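Local coordinates for endo-1,4-beta-mannanase (Eisenia fetida, PDB 5Y6T), which probably hydrolyses internal beta-1,4-mannosidic linkages of mannan polysaccharides, as a cold-adapted member of glycoside hydrolase family 5, at residues 185-190 and 241-246; 223-228 and 262-267; 229-234 and 273-278; 235-240 and 286-291. All blocks are in the same frame, centred on the assembly; numbering follows the deposited sequence. Where two conformers were deposited one is given.

Contact 1: residues 185-190 and 241-246; sequences TQPLAG and RNYYTD
Pro187 lies over one face of the Arg241 guanidinium, its CG 3.5 Å from NH1 and displaced toward the rim of the plane, while the aliphatic start of the same arginine serves a second flat group: Arg241 CG rests on one face of the Tyr243 ring, again near its rim. The arginine so touches Pro187 with its guanidinium and Tyr243 with its aliphatic part. Its CG is anti to the backbone N (chi1 174°), and a bend at chi3 turns the guanidinium back across the proline. Tyr243 meets the other segment mainly with its hydroxyl end. OH is 3.4 Å from Pro187 CD and equally near Thr185 CA, whereas Leu188 reaches the ring obliquely, CD1 to CE2 at 4.1 Å, the two side chains running past each other in opposite directions. The contact between the segments is therefore van der Waals packing; the polar atoms Arg241 NH1 and Tyr243 OH find their partner just beside it, both bonding to Asp184 O. Two side chains thereby share one carbonyl oxygen, that of the residue just before 185-190. Thr185 OG1, turned elsewhere, bonds to Ser173 O. The arrangement joins two loops, one between strand 165-166 and helix 201-218, the other between strand 223-228 and helix 246-253; Met201 of helix 201-218 touches both Thr185 and Tyr243.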
loop_
_atom_site.group_PDB
_atom_site.type_symbol
_atom_site.label_atom_id
_atom_site.label_comp_id
_atom_site.label_asym_id
_atom_site.label_seq_id
_atom_site.Cartn_x
_atom_site.Cartn_y
_atom_site.Cartn_z
ATOM N N THR A 185 -3.210 17.011 13.974
ATOM C CA THR A 185 -2.035 16.163 14.020
ATOM C C THR A 185 -1.133 16.261 15.288
ATOM O O THR A 185 0.007 15.843 15.257
ATOM C CB THR A 185 -1.144 16.330 12.783
ATOM O OG1 THR A 185 -0.731 17.694 12.698
ATOM C CG2 THR A 185 -1.919 15.956 11.483
ATOM N N GLN A 186 -1.706 16.754 16.373
ATOM C CA GLN A 186 -1.004 16.757 17.661
ATOM C C GLN A 186 -0.605 15.342 18.087
ATOM O O GLN A 186 0.495 15.155 18.589
ATOM C CB GLN A 186 -1.743 17.538 18.744
ATOM C CG GLN A 186 -1.804 19.025 18.468
ATOM C CD GLN A 186 -0.456 19.718 18.489
ATOM O OE1 GLN A 186 0.604 19.081 18.559
ATOM N NE2 GLN A 186 -0.483 21.058 18.440
ATOM N N PRO A 187 -1.406 14.326 17.795
ATOM C CA PRO A 187 -0.866 12.967 18.148
ATOM C C PRO A 187 0.396 12.523 17.431
ATOM O O PRO A 187 1.059 11.618 17.892
ATOM C CB PRO A 187 -2.045 12.026 17.816
ATOM C CG PRO A 187 -3.245 12.911 17.914
ATOM C CD PRO A 187 -2.796 14.248 17.382
ATOM N N LEU A 188 0.720 13.167 16.318
ATOM C CA LEU A 188 1.939 12.980 15.605
ATOM C C LEU A 188 3.100 13.905 16.006
ATOM O O LEU A 188 4.175 13.791 15.433
ATOM C CB LEU A 188 1.714 13.110 14.060
ATOM C CG LEU A 188 0.590 12.219 13.530
ATOM C CD1 LEU A 188 0.449 12.289 12.015
ATOM C CD2 LEU A 188 0.732 10.743 13.983
ATOM N N ALA A 189 2.900 14.747 17.018
ATOM C CA ALA A 189 3.983 15.683 17.443
ATOM C C ALA A 189 5.132 14.858 17.961
ATOM O O ALA A 189 4.922 13.884 18.737
ATOM C CB ALA A 189 3.468 16.634 18.540
ATOM N N GLY A 190 6.336 15.203 17.533
ATOM C CA GLY A 190 7.536 14.560 18.021
ATOM C C GLY A 190 7.761 13.168 17.408
ATOM O O GLY A 190 8.695 12.510 17.739
ATOM N N ARG A 241 -4.012 8.436 16.733
ATOM C CA ARG A 241 -5.265 8.687 16.062
ATOM C C ARG A 241 -5.295 7.937 14.726
ATOM O O ARG A 241 -4.271 7.807 14.037
ATOM C CB ARG A 241 -5.395 10.198 15.802
ATOM C CG ARG A 241 -6.629 10.610 14.965
ATOM C CD ARG A 241 -6.948 12.096 15.079
ATOM N NE ARG A 241 -7.394 12.391 16.434
ATOM C CZ ARG A 241 -7.029 13.437 17.186
ATOM N NH1 ARG A 241 -6.241 14.350 16.713
ATOM N NH2 ARG A 241 -7.463 13.549 18.428
ATOM N N ASN A 242 -6.457 7.520 14.335
ATOM C CA ASN A 242 -6.660 6.892 13.032
ATOM C C ASN A 242 -7.208 7.874 11.996
ATOM O O ASN A 242 -8.391 8.268 12.031
ATOM C CB ASN A 242 -7.549 5.650 13.154
ATOM C CG ASN A 242 -7.602 4.848 11.870
ATOM O OD1 ASN A 242 -7.196 5.282 10.812
ATOM N ND2 ASN A 242 -8.095 3.637 11.978
ATOM N N TYR A 243 -6.325 8.322 11.121
ATOM C CA TYR A 243 -6.632 9.372 10.170
ATOM C C TYR A 243 -7.319 8.863 8.935
ATOM O O TYR A 243 -7.763 9.647 8.126
ATOM C CB TYR A 243 -5.363 10.115 9.809
ATOM C CG TYR A 243 -4.866 10.879 10.934
ATOM C CD1 TYR A 243 -5.391 12.143 11.249
ATOM C CD2 TYR A 243 -3.823 10.387 11.722
ATOM C CE1 TYR A 243 -4.929 12.820 12.336
ATOM C CE2 TYR A 243 -3.345 11.085 12.845
ATOM C CZ TYR A 243 -3.905 12.332 13.132
ATOM O OH TYR A 243 -3.444 13.034 14.233
ATOM N N TYR A 244 -7.505 7.547 8.811
ATOM C CA TYR A 244 -7.988 7.000 7.528
ATOM C C TYR A 244 -9.254 6.160 7.722
ATOM O O TYR A 244 -9.610 5.341 6.885
ATOM C CB TYR A 244 -6.858 6.178 6.822
ATOM C CG TYR A 244 -5.595 6.990 6.736
ATOM C CD1 TYR A 244 -5.464 7.969 5.815
ATOM C CD2 TYR A 244 -4.610 6.883 7.715
ATOM C CE1 TYR A 244 -4.361 8.808 5.788
ATOM C CE2 TYR A 244 -3.480 7.669 7.651
ATOM C CZ TYR A 244 -3.350 8.633 6.686
ATOM O OH TYR A 244 -2.199 9.454 6.676
ATOM N N THR A 245 -9.955 6.446 8.812
ATOM C CA THR A 245 -11.288 5.906 9.013
ATOM C C THR A 245 -12.233 6.431 7.971
ATOM O O THR A 245 -12.002 7.466 7.368
ATOM C CB THR A 245 -11.842 6.290 10.386
ATOM O OG1 THR A 245 -11.954 7.709 10.446
ATOM C CG2 THR A 245 -10.910 5.785 11.516
ATOM N N ASP A 246 -13.361 5.736 7.796
ATOM C CA ASP A 246 -14.401 6.191 6.862
ATOM C C ASP A 246 -14.828 7.592 7.213
ATOM O O ASP A 246 -14.906 8.454 6.354
ATOM C CB ASP A 246 -15.631 5.295 6.909
ATOM C CG ASP A 246 -15.363 3.878 6.490
ATOM O OD1 ASP A 246 -14.232 3.434 6.214
ATOM O OD2 ASP A 246 -16.345 3.154 6.369
#

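Contact 2: residues 223-228 and 262-267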
loop_
_atom_site.group_PDB
_atom_site.type_symbol
_atom_site.label_atom_id
_atom_site.label_comp_id
_atom_site.label_asym_id
_atom_site.label_seq_id
_atom_site.Cartn_x
_atom_site.Cartn_y
_atom_site.Cartn_z
ATOM N N ILE A 223 -10.589 -4.070 -3.640
ATOM C CA ILE A 223 -10.278 -3.455 -2.356
ATOM C C ILE A 223 -9.170 -2.373 -2.456
ATOM O O ILE A 223 -8.347 -2.351 -3.377
ATOM C CB ILE A 223 -9.951 -4.504 -1.300
ATOM C CG1 ILE A 223 -8.569 -4.895 -1.476
ATOM C CG2 ILE A 223 -10.886 -5.690 -1.347
ATOM C CD1 ILE A 223 -7.720 -4.096 -0.575
ATOM N N VAL A 224 -9.187 -1.450 -1.517
ATOM C CA VAL A 224 -8.223 -0.366 -1.451
ATOM C C VAL A 224 -7.629 -0.378 -0.035
ATOM O O VAL A 224 -8.292 -0.692 0.963
ATOM C CB VAL A 224 -8.879 0.972 -1.801
ATOM C CG1 VAL A 224 -7.921 2.125 -1.597
ATOM C CG2 VAL A 224 -9.435 0.894 -3.232
ATOM N N THR A 225 -6.341 -0.075 0.027
ATOM C CA THR A 225 -5.658 0.072 1.315
ATOM C C THR A 225 -4.896 1.433 1.292
ATOM O O THR A 225 -4.944 2.189 0.307
ATOM C CB THR A 225 -4.788 -1.170 1.637
ATOM O OG1 THR A 225 -4.249 -1.054 2.994
ATOM C CG2 THR A 225 -3.672 -1.433 0.567
ATOM N N LEU A 226 -4.170 1.690 2.384
ATOM C CA LEU A 226 -3.405 2.911 2.593
ATOM C C LEU A 226 -2.367 2.566 3.666
ATOM O O LEU A 226 -2.705 2.165 4.775
ATOM C CB LEU A 226 -4.413 4.015 3.088
ATOM C CG LEU A 226 -3.820 5.423 3.266
ATOM C CD1 LEU A 226 -2.762 5.623 4.316
ATOM C CD2 LEU A 226 -3.356 5.987 1.948
ATOM N N GLY A 227 -1.086 2.622 3.322
ATOM C CA GLY A 227 0.012 2.204 4.147
ATOM C C GLY A 227 0.564 3.378 4.957
ATOM O O GLY A 227 1.316 4.208 4.429
ATOM N N SER A 228 0.278 3.444 6.263
ATOM C CA SER A 228 0.862 4.495 7.093
ATOM C C SER A 228 2.293 4.106 7.569
ATOM O O SER A 228 2.621 2.925 7.685
ATOM C CB SER A 228 0.028 4.859 8.372
ATOM O OG SER A 228 -1.124 5.565 7.966
ATOM N N PHE A 262 -8.818 -2.355 4.085
ATOM C CA PHE A 262 -7.939 -2.787 5.183
ATOM C C PHE A 262 -6.895 -1.732 5.517
ATOM O O PHE A 262 -6.372 -1.013 4.647
ATOM C CB PHE A 262 -7.370 -4.188 5.034
ATOM C CG PHE A 262 -6.403 -4.414 3.870
ATOM C CD1 PHE A 262 -5.057 -4.142 4.001
ATOM C CD2 PHE A 262 -6.846 -4.934 2.679
ATOM C CE1 PHE A 262 -4.153 -4.443 3.007
ATOM C CE2 PHE A 262 -5.949 -5.199 1.650
ATOM C CZ PHE A 262 -4.614 -4.930 1.812
ATOM N N TYR A 263 -6.708 -1.582 6.808
ATOM C CA TYR A 263 -5.639 -0.733 7.374
ATOM C C TYR A 263 -4.265 -1.437 7.083
ATOM O O TYR A 263 -4.182 -2.647 6.770
ATOM C CB TYR A 263 -5.832 -0.510 8.862
ATOM C CG TYR A 263 -7.094 0.239 9.163
ATOM C CD1 TYR A 263 -7.281 1.557 8.737
ATOM C CD2 TYR A 263 -8.113 -0.337 9.864
ATOM C CE1 TYR A 263 -8.439 2.237 8.997
ATOM C CE2 TYR A 263 -9.303 0.361 10.134
ATOM C CZ TYR A 263 -9.461 1.664 9.668
ATOM O OH TYR A 263 -10.563 2.445 9.914
ATOM N N GLN A 264 -3.223 -0.618 7.134
ATOM C CA GLN A 264 -1.897 -1.113 6.813
ATOM C C GLN A 264 -0.879 -0.262 7.582
ATOM O O GLN A 264 -0.768 0.921 7.323
ATOM C CB GLN A 264 -1.669 -1.015 5.301
ATOM C CG GLN A 264 -0.258 -1.376 4.886
ATOM C CD GLN A 264 0.113 -1.120 3.451
ATOM O OE1 GLN A 264 1.316 -0.972 3.141
ATOM N NE2 GLN A 264 -0.847 -0.978 2.598
ATOM N N MET A 265 -0.192 -0.856 8.532
ATOM C CA MET A 265 0.796 -0.175 9.310
ATOM C C MET A 265 2.154 -0.683 8.956
ATOM O O MET A 265 2.389 -1.874 8.941
ATOM C CB MET A 265 0.562 -0.522 10.795
ATOM C CG MET A 265 -0.757 0.035 11.294
ATOM S SD MET A 265 -0.904 -0.459 12.984
ATOM C CE MET A 265 -2.351 0.397 13.527
ATOM N N HIS A 266 3.057 0.213 8.640
ATOM C CA HIS A 266 4.480 -0.111 8.495
ATOM C C HIS A 266 5.191 0.031 9.841
ATOM O O HIS A 266 4.684 0.733 10.745
ATOM C CB HIS A 266 5.112 0.874 7.547
ATOM C CG HIS A 266 4.465 0.856 6.197
ATOM N ND1 HIS A 266 4.712 1.815 5.228
ATOM C CD2 HIS A 266 3.495 0.057 5.699
ATOM C CE1 HIS A 266 3.977 1.543 4.172
ATOM N NE2 HIS A 266 3.233 0.485 4.429
ATOM N N THR A 267 6.288 -0.692 10.043
ATOM C CA THR A 267 6.930 -0.508 11.319
ATOM C C THR A 267 8.407 -0.772 11.184
ATOM O O THR A 267 8.829 -1.821 10.636
ATOM C CB THR A 267 6.302 -1.343 12.467
ATOM O OG1 THR A 267 6.901 -0.968 13.766
ATOM C CG2 THR A 267 6.484 -2.887 12.196
#
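Thr225 sets its CB over one face of the Phe262 ring, a CH-pi contact 3.8 Å from the centroid and 19° off the ring normal, between neighbouring parallel strands of a beta-alpha-beta unit. Helix 246-253 makes the crossover, and the strands belong to the (beta/alpha)8 barrel expected of a family 5 glycoside hydrolase. CG of Phe262 stands between its backbone N and carbonyl carbon (chi1 66°), which presents a ring face to Thr225 CB. Thr225 OG1 is anti to its backbone nitrogen and donates to Phe262 O at 2.7 Å, approaching from above the carbonyl plane. The same hydroxyl accepts a long, weak bond from Gln264 NE2, whose side chain meets the threonine at about a right angle. Gln264 extends over Gly227, bringing CD within 3.4 Å of Gly227 CA; a side chain on that glycine would collide with the amide and with His266. Glu163 takes a second bond from Gln264 NE2. Toward the C-terminal ends the ladder becomes regular, with Ser228 N bonded to Gln264 O at 2.9 Å and His266 N to Ser228 O at the same length. The imidazole is held by Glu167 at ND1, and the His266 side chain is about 5 Å from a bound Tris molecule, probably from the crystallisation liquor. His266 NE2 donates to Gln264 OE1 at 2.7 Å, with that oxygen in the ring plane.

Contact 3: residues 229-234 and 273-278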
loop_
_atom_site.group_PDB
_atom_site.type_symbol
_atom_site.label_atom_id
_atom_site.label_comp_id
_atom_site.label_asym_id
_atom_site.label_seq_id
_atom_site.Cartn_x
_atom_site.Cartn_y
_atom_site.Cartn_z
ATOM N N TRP A 229 3.097 5.115 7.846
ATOM C CA TRP A 229 4.487 4.864 8.177
ATOM C C TRP A 229 4.719 4.249 9.568
ATOM O O TRP A 229 5.777 3.702 9.828
ATOM C CB TRP A 229 5.277 6.146 8.016
ATOM C CG TRP A 229 5.736 6.828 9.294
ATOM C CD1 TRP A 229 7.060 6.940 9.694
ATOM C CD2 TRP A 229 4.953 7.559 10.263
ATOM N NE1 TRP A 229 7.112 7.694 10.837
ATOM C CE2 TRP A 229 5.855 8.107 11.198
ATOM C CE3 TRP A 229 3.586 7.854 10.421
ATOM C CZ2 TRP A 229 5.426 8.863 12.295
ATOM C CZ3 TRP A 229 3.172 8.591 11.508
ATOM C CH2 TRP A 229 4.096 9.112 12.438
ATOM N N SER A 230 3.715 4.295 10.415
ATOM C CA SER A 230 3.749 3.701 11.777
ATOM C C SER A 230 2.267 3.578 12.224
ATOM O O SER A 230 1.354 4.028 11.508
ATOM C CB SER A 230 4.530 4.622 12.703
ATOM O OG SER A 230 3.772 5.741 13.044
ATOM N N GLU A 231 2.050 2.899 13.354
ATOM C CA GLU A 231 0.742 2.734 13.928
ATOM C C GLU A 231 0.146 4.071 14.331
ATOM O O GLU A 231 -1.056 4.134 14.567
ATOM C CB GLU A 231 0.790 1.805 15.161
ATOM C CG GLU A 231 1.564 2.405 16.363
ATOM C CD GLU A 231 3.080 2.129 16.355
ATOM O OE1 GLU A 231 3.662 1.822 15.288
ATOM O OE2 GLU A 231 3.667 2.344 17.459
ATOM N N ARG A 232 0.984 5.124 14.484
ATOM C CA ARG A 232 0.552 6.356 15.068
ATOM C C ARG A 232 -0.541 7.077 14.309
ATOM O O ARG A 232 -1.209 7.952 14.871
ATOM C CB ARG A 232 1.726 7.318 15.232
ATOM C CG ARG A 232 2.870 6.811 16.103
ATOM C CD ARG A 232 3.881 7.946 16.151
ATOM N NE ARG A 232 5.168 7.589 16.749
ATOM C CZ ARG A 232 6.204 7.001 16.147
ATOM N NH1 ARG A 232 6.146 6.522 14.913
ATOM N NH2 ARG A 232 7.327 6.826 16.869
ATOM N N ALA A 233 -0.726 6.751 13.010
ATOM C CA ALA A 233 -1.788 7.319 12.222
ATOM C C ALA A 233 -2.947 6.386 11.840
ATOM O O ALA A 233 -3.838 6.798 11.062
ATOM C CB ALA A 233 -1.170 7.908 10.961
ATOM N N GLN A 234 -2.960 5.165 12.402
ATOM C CA GLN A 234 -3.992 4.200 12.067
ATOM C C GLN A 234 -4.550 3.476 13.262
ATOM O O GLN A 234 -4.948 2.333 13.166
ATOM C CB GLN A 234 -3.489 3.252 10.994
ATOM C CG GLN A 234 -3.665 3.853 9.618
ATOM C CD GLN A 234 -3.466 2.924 8.426
ATOM O OE1 GLN A 234 -3.866 1.792 8.475
ATOM N NE2 GLN A 234 -2.959 3.478 7.294
ATOM N N ALA A 273 15.170 0.263 18.702
ATOM C CA ALA A 273 13.979 -0.134 19.404
ATOM C C ALA A 273 12.695 0.202 18.637
ATOM O O ALA A 273 12.577 1.274 18.068
ATOM C CB ALA A 273 13.905 0.585 20.771
ATOM N N TYR A 274 11.778 -0.742 18.624
ATOM C CA TYR A 274 10.437 -0.443 18.147
ATOM C C TYR A 274 9.725 0.389 19.200
ATOM O O TYR A 274 10.040 0.316 20.416
ATOM C CB TYR A 274 9.682 -1.743 17.933
ATOM C CG TYR A 274 10.081 -2.503 16.702
ATOM C CD1 TYR A 274 9.726 -2.054 15.410
ATOM C CD2 TYR A 274 10.734 -3.740 16.798
ATOM C CE1 TYR A 274 10.048 -2.814 14.285
ATOM C CE2 TYR A 274 11.110 -4.467 15.665
ATOM C CZ TYR A 274 10.748 -4.029 14.435
ATOM O OH TYR A 274 11.007 -4.779 13.318
ATOM N N THR A 275 8.744 1.197 18.764
ATOM C CA THR A 275 7.722 1.697 19.691
ATOM C C THR A 275 7.016 0.570 20.421
ATOM O O THR A 275 6.828 -0.554 19.891
ATOM C CB THR A 275 6.658 2.493 18.913
ATOM O OG1 THR A 275 6.236 1.729 17.777
ATOM C CG2 THR A 275 7.216 3.830 18.445
ATOM N N SER A 276 6.564 0.866 21.637
ATOM C CA SER A 276 5.889 -0.164 22.439
ATOM C C SER A 276 4.521 -0.554 21.827
ATOM O O SER A 276 4.006 -1.629 22.136
ATOM C CB SER A 276 5.784 0.298 23.900
ATOM O OG SER A 276 5.014 1.501 23.943
ATOM N N SER A 277 3.984 0.289 20.926
ATOM C CA SER A 277 2.729 0.060 20.255
ATOM C C SER A 277 2.920 -0.411 18.760
ATOM O O SER A 277 1.942 -0.460 18.008
ATOM C CB SER A 277 1.872 1.332 20.301
ATOM O OG SER A 277 2.602 2.427 19.758
ATOM N N SER A 278 4.158 -0.774 18.411
ATOM C CA SER A 278 4.475 -1.350 17.105
ATOM C C SER A 278 3.612 -2.564 16.842
ATOM O O SER A 278 3.458 -3.420 17.766
ATOM C CB SER A 278 5.931 -1.805 17.052
ATOM O OG SER A 278 6.159 -2.524 15.840
#
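A carboxylate reaching from the loop after strand 223-228 to a beta turn in the loop after strand 262-266 makes this contact: Glu231 OE2 receives hydrogen bonds from Thr275 OG1 at 2.7 Å and from Ser277 OG at 2.5 Å. The two hydroxyls use different sides of the oxygen, threonine the syn lone pair and serine the anti. Glu231 gets there by folding, with CG between its backbone N and carbonyl carbon (chi1 67°) and a further bend at chi2. Thr275 and Ser277 belong to the type I turn from Thr275 to Ser278, closed by Ser278 N to Thr275 O, in the loop between strands 262-266 and 293-297; Glu231 opens the short 3-10 segment that follows strand 223-228. With an alanine in place of Glu231, both hydroxyls would probably lose their shared acceptor and the turn its polar tie to the 3-10 segment. Ser277 OG has a second partner in Trp240 NE1, and Met265 of strand 262-266 packs against the glutamate. Alongside, the extended Arg232 brings NH2 to 3.4 Å from Thr275 CG2, the methyl lying oblique to the guanidinium. Arg232 NH1 and backbone N both bond to Ser230 OG, the latter bond making an ST turn.

Contact 4: residues 235-240 and 286-291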
loop_
_atom_site.group_PDB
_atom_site.type_symbol
_atom_site.label_atom_id
_atom_site.label_comp_id
_atom_site.label_asym_id
_atom_site.label_seq_id
_atom_site.Cartn_x
_atom_site.Cartn_y
_atom_site.Cartn_z
ATOM N N THR A 235 -4.556 4.150 14.418
ATOM C CA THR A 235 -5.287 3.575 15.567
ATOM C C THR A 235 -5.750 4.767 16.431
ATOM O O THR A 235 -4.968 5.706 16.570
ATOM C CB THR A 235 -4.525 2.494 16.379
ATOM O OG1 THR A 235 -5.353 1.963 17.406
ATOM C CG2 THR A 235 -3.225 2.996 17.042
ATOM N N ASP A 236 -6.931 4.635 17.042
ATOM C CA ASP A 236 -7.372 5.567 18.097
ATOM C C ASP A 236 -6.977 5.073 19.504
ATOM O O ASP A 236 -7.300 5.716 20.525
ATOM C CB ASP A 236 -8.884 5.811 17.925
ATOM C CG ASP A 236 -9.166 6.505 16.649
ATOM O OD1 ASP A 236 -8.539 7.553 16.480
ATOM O OD2 ASP A 236 -9.951 6.008 15.821
ATOM N N GLN A 237 -6.259 3.958 19.580
ATOM C CA GLN A 237 -5.756 3.432 20.828
ATOM C C GLN A 237 -4.307 3.914 21.023
ATOM O O GLN A 237 -3.737 4.578 20.152
ATOM C CB GLN A 237 -5.789 1.904 20.826
ATOM C CG GLN A 237 -7.227 1.322 20.778
ATOM C CD GLN A 237 -8.084 1.657 21.983
ATOM O OE1 GLN A 237 -9.290 1.962 21.874
ATOM N NE2 GLN A 237 -7.499 1.558 23.126
ATOM N N PHE A 238 -3.767 3.662 22.214
ATOM C CA PHE A 238 -2.374 3.957 22.561
ATOM C C PHE A 238 -1.997 5.438 22.490
ATOM O O PHE A 238 -0.807 5.778 22.390
ATOM C CB PHE A 238 -1.374 3.148 21.679
ATOM C CG PHE A 238 -1.486 1.663 21.792
ATOM C CD1 PHE A 238 -0.906 0.991 22.885
ATOM C CD2 PHE A 238 -2.115 0.928 20.825
ATOM C CE1 PHE A 238 -1.004 -0.386 22.983
ATOM C CE2 PHE A 238 -2.183 -0.448 20.888
ATOM C CZ PHE A 238 -1.637 -1.103 21.982
ATOM N N GLY A 239 -2.995 6.311 22.548
ATOM C CA GLY A 239 -2.756 7.745 22.443
ATOM C C GLY A 239 -2.611 8.266 21.054
ATOM O O GLY A 239 -2.276 9.439 20.827
ATOM N N TRP A 240 -2.837 7.401 20.063
ATOM C CA TRP A 240 -2.665 7.762 18.665
ATOM C C TRP A 240 -3.962 8.219 18.042
ATOM O O TRP A 240 -4.958 8.354 18.742
ATOM C CB TRP A 240 -2.017 6.623 17.847
ATOM C CG TRP A 240 -0.704 6.116 18.456
ATOM C CD1 TRP A 240 -0.423 4.807 18.746
ATOM C CD2 TRP A 240 0.458 6.871 18.834
ATOM N NE1 TRP A 240 0.847 4.711 19.259
ATOM C CE2 TRP A 240 1.400 5.961 19.347
ATOM C CE3 TRP A 240 0.818 8.250 18.751
ATOM C CZ2 TRP A 240 2.662 6.354 19.817
ATOM C CZ3 TRP A 240 2.092 8.628 19.207
ATOM C CH2 TRP A 240 2.998 7.677 19.720
ATOM N N GLN A 286 -5.556 -5.172 19.875
ATOM C CA GLN A 286 -5.373 -3.991 20.737
ATOM C C GLN A 286 -5.565 -2.686 20.028
ATOM O O GLN A 286 -5.833 -1.699 20.692
ATOM C CB GLN A 286 -4.046 -4.061 21.462
ATOM C CG GLN A 286 -4.082 -5.161 22.522
ATOM C CD GLN A 286 -2.825 -5.319 23.295
ATOM O OE1 GLN A 286 -1.864 -4.574 23.097
ATOM N NE2 GLN A 286 -2.819 -6.292 24.184
ATOM N N TYR A 287 -5.456 -2.661 18.698
ATOM C CA TYR A 287 -5.739 -1.464 17.966
ATOM C C TYR A 287 -7.229 -1.137 17.846
ATOM O O TYR A 287 -7.601 0.005 17.439
ATOM C CB TYR A 287 -5.117 -1.483 16.563
ATOM C CG TYR A 287 -3.626 -1.561 16.525
ATOM C CD1 TYR A 287 -2.874 -0.633 17.226
ATOM C CD2 TYR A 287 -2.982 -2.504 15.774
ATOM C CE1 TYR A 287 -1.469 -0.682 17.195
ATOM C CE2 TYR A 287 -1.603 -2.547 15.692
ATOM C CZ TYR A 287 -0.858 -1.640 16.395
ATOM O OH TYR A 287 0.543 -1.724 16.314
ATOM N N ASN A 288 -8.078 -2.115 18.146
ATOM C CA ASN A 288 -9.545 -2.002 18.103
ATOM C C ASN A 288 -10.072 -1.342 16.786
ATOM O O ASN A 288 -10.743 -0.271 16.784
ATOM C CB ASN A 288 -10.084 -1.218 19.304
ATOM C CG ASN A 288 -11.567 -1.446 19.439
ATOM O OD1 ASN A 288 -12.071 -2.465 18.972
ATOM N ND2 ASN A 288 -12.267 -0.443 19.919
ATOM N N LEU A 289 -9.623 -1.914 15.673
ATOM C CA LEU A 289 -9.954 -1.420 14.334
ATOM C C LEU A 289 -11.217 -2.031 13.801
ATOM O O LEU A 289 -11.544 -3.180 14.130
ATOM C CB LEU A 289 -8.768 -1.711 13.359
ATOM C CG LEU A 289 -7.448 -1.089 13.786
ATOM C CD1 LEU A 289 -6.265 -1.624 12.981
ATOM C CD2 LEU A 289 -7.470 0.412 13.767
ATOM N N ASP A 290 -11.860 -1.272 12.931
ATOM C CA ASP A 290 -13.037 -1.677 12.151
ATOM C C ASP A 290 -12.794 -2.267 10.773
ATOM O O ASP A 290 -13.734 -2.412 9.958
ATOM C CB ASP A 290 -14.082 -0.526 12.086
ATOM C CG ASP A 290 -13.558 0.721 11.367
ATOM O OD1 ASP A 290 -12.368 0.762 11.025
ATOM O OD2 ASP A 290 -14.263 1.787 11.366
ATOM N N LYS A 291 -11.531 -2.653 10.506
ATOM C CA LYS A 291 -11.096 -3.305 9.259
ATOM C C LYS A 291 -9.922 -4.168 9.670
ATOM O O LYS A 291 -9.249 -3.886 10.679
ATOM C CB LYS A 291 -10.584 -2.272 8.235
ATOM C CG LYS A 291 -11.605 -1.160 7.960
ATOM C CD LYS A 291 -11.028 -0.148 6.960
ATOM C CE LYS A 291 -11.831 1.140 6.838
ATOM N NZ LYS A 291 -13.202 0.914 6.378
HETATM O O HOH W 1 -8.776 2.397 16.980
#
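Thr235 turns its hydroxyl to the backbone of Tyr287, OG1 donating to Tyr287 O at 3.0 Å, in the carbonyl plane and on a lone pair. Having OG1 opposite the backbone N about the CA-CB bond (chi1 -177°) aims the hydroxyl across the contact and leaves CG2 3.7 Å from Tyr287 CD1. A valine here would probably leave Tyr287 O without this donor, Gln237 N without its acceptor and the approach to the type I' turn freer to shift. A water reinforces the join, accepting from Asp236 N and donating to Tyr287 O, so that this carbonyl oxygen is gripped twice. Phe238 reaches over from the turn, CG anti to its carbonyl carbon, with CE2 3.7 Å from Tyr287 CD1 and the ring planes inclined at 71°. Gln286 OE1 sits in plane at the edge of the phenylalanine, while Gln237, bent at chi2, lays CG 3.3 Å from Gln286 O. Tyr287 OH bonds to Ser277 O. Here the loop after strand 223-228 meets the one between strands 262-266 and 293-297. Gln237 N completes an ST turn with Thr235 OG1 and opens the type I' turn to Trp240, whose central Phe238 and Gly239 both have positive phi.

Contact 2 is the core of the set, about 6 Å from the centre of the chain, where parallel strands pair by backbone bonds and buried polar side chains. Contacts 1, 3 and 4 lie 17 to 19 Å out, among loops. All three share the long loop after strand 223-228; contacts 3 and 4 join the loops that follow the two strands paired in contact 2, whereas contact 1 looks to the loop before helix 201-218. Contact 3 relies on a buried carboxylate, contact 1 on van der Waals packing of a proline and a leucine against an arginine and a tyrosine, and the more exposed contact 4 on one hydroxyl, a water and rings. An Asp246-Lys291 salt bridge links 1 and 4.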